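Local coordinates for signal transduction protein TRAP (Staphylococcus aureus, PDB 4AE5) that probably acts as a phosphorylated signal transducer that activates the agr system and raises expression of toxins and biofilm genes, at residues Y81-E84 against K85-S89. Numbering follows the deposited sequence.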
# COMPACT_ATOMS: atom_id res chain seq x y z
N TYR A 81 -17.56 -6.41 -0.47
CA TYR A 81 -17.54 -6.98 -1.86
C TYR A 81 -17.80 -5.90 -2.91
O TYR A 81 -17.21 -5.91 -4.02
CB TYR A 81 -18.53 -8.15 -2.00
CG TYR A 81 -18.67 -8.81 -3.38
CD1 TYR A 81 -19.35 -8.18 -4.45
CD2 TYR A 81 -18.17 -10.11 -3.60
CE1 TYR A 81 -19.49 -8.81 -5.70
CE2 TYR A 81 -18.32 -10.76 -4.82
CZ TYR A 81 -18.98 -10.11 -5.88
OH TYR A 81 -19.12 -10.80 -7.09
N GLN A 82 -18.67 -4.95 -2.57
CA GLN A 82 -18.96 -3.89 -3.52
C GLN A 82 -17.78 -2.91 -3.59
O GLN A 82 -17.54 -2.35 -4.66
CB GLN A 82 -20.25 -3.12 -3.16
CG GLN A 82 -21.53 -3.69 -3.79
CD GLN A 82 -21.84 -5.10 -3.31
OE1 GLN A 82 -21.41 -5.49 -2.21
NE2 GLN A 82 -22.57 -5.89 -4.12
N LEU A 83 -17.09 -2.70 -2.46
CA LEU A 83 -15.94 -1.77 -2.41
C LEU A 83 -14.89 -2.32 -3.35
O LEU A 83 -14.35 -1.62 -4.25
CB LEU A 83 -15.37 -1.65 -0.97
CG LEU A 83 -14.08 -0.87 -0.76
CD1 LEU A 83 -14.18 0.52 -1.31
CD2 LEU A 83 -13.71 -0.77 0.73
N GLU A 84 -14.57 -3.59 -3.12
CA GLU A 84 -13.59 -4.27 -3.95
C GLU A 84 -13.86 -4.12 -5.48
O GLU A 84 -12.99 -3.74 -6.22
CB GLU A 84 -13.49 -5.74 -3.55
CG GLU A 84 -12.29 -6.41 -4.12
CD GLU A 84 -12.11 -7.82 -3.62
OE1 GLU A 84 -12.27 -8.09 -2.39
OE2 GLU A 84 -11.90 -8.65 -4.54
N LYS A 85 -15.06 -4.48 -5.95
CA LYS A 85 -15.41 -4.34 -7.37
C LYS A 85 -15.25 -2.90 -7.93
O LYS A 85 -14.79 -2.64 -9.08
CB LYS A 85 -16.85 -4.77 -7.54
CG LYS A 85 -17.23 -4.94 -8.99
CD LYS A 85 -18.63 -5.56 -9.18
CE LYS A 85 -19.14 -5.06 -10.52
NZ LYS A 85 -20.04 -3.87 -10.37
N LYS A 86 -15.65 -1.95 -7.10
CA LYS A 86 -15.46 -0.61 -7.47
C LYS A 86 -13.99 -0.26 -7.71
O LYS A 86 -13.70 0.35 -8.72
CB LYS A 86 -16.06 0.29 -6.42
CG LYS A 86 -15.69 1.74 -6.61
CD LYS A 86 -16.94 2.55 -6.62
CE LYS A 86 -17.68 2.31 -7.91
NZ LYS A 86 -17.60 3.42 -8.89
N LEU A 87 -13.12 -0.59 -6.74
CA LEU A 87 -11.69 -0.22 -6.77
C LEU A 87 -11.07 -0.95 -8.00
O LEU A 87 -10.46 -0.33 -8.87
CB LEU A 87 -11.03 -0.58 -5.42
CG LEU A 87 -11.41 0.46 -4.31
CD1 LEU A 87 -10.80 0.10 -2.95
CD2 LEU A 87 -10.92 1.87 -4.69
N ILE A 88 -11.37 -2.22 -8.13
CA ILE A 88 -11.13 -2.97 -9.42
C ILE A 88 -11.39 -2.27 -10.76
O ILE A 88 -10.53 -2.27 -11.67
CB ILE A 88 -11.78 -4.38 -9.26
CG1 ILE A 88 -10.78 -5.13 -8.48
CG2 ILE A 88 -11.95 -5.14 -10.56
CD1 ILE A 88 -9.53 -5.18 -9.31
N SER A 89 -12.57 -1.67 -10.91
CA SER A 89 -12.97 -1.08 -12.14
C SER A 89 -12.42 0.33 -12.42
O SER A 89 -12.73 0.86 -13.45
CB SER A 89 -14.50 -1.13 -12.28
OG SER A 89 -14.95 -2.48 -12.51
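Leu83 and Leu87, one helical turn apart, run alongside each other from the same face of the helix, their CD1 methyls meeting at 3.8 Å. Leu83 CG lies anti to the backbone N (chi1 173°), beside its own carbonyl carbon, and from there CD1 reaches Leu87 CD1. Leu87 CG also rests 3.6 Å from the carbonyl O of Leu83, the same oxygen that accepts the N-H of Leu87 (N to O 3.0 Å). Three more N-H(i+4) to O(i) bonds, from Lys85 N to Tyr81 O, Lys86 N to Gln82 O and Ile88 N to Glu84 O, make this the regular alpha-helical body of 80-88, an amphipathic helix that follows strand 67-73 of the antiparallel barrel. Ser89 N bonds to Lys85 O at 3.0 Å, and Ser89 OG adds a weak bond to the same oxygen at 3.4 Å. The buried leucine pair packs on Ile73 of strand 67-73 and on Leu144 of helix 141-144, while Leu105 of strand 100-108 touches Leu87 and Ile88. Glu84 reaches off the helix with CG and CD extended, and both carboxylate oxygens are engaged: OE1 by the hydroxyl of Tyr114, OE2 by a salt bridge to Arg107.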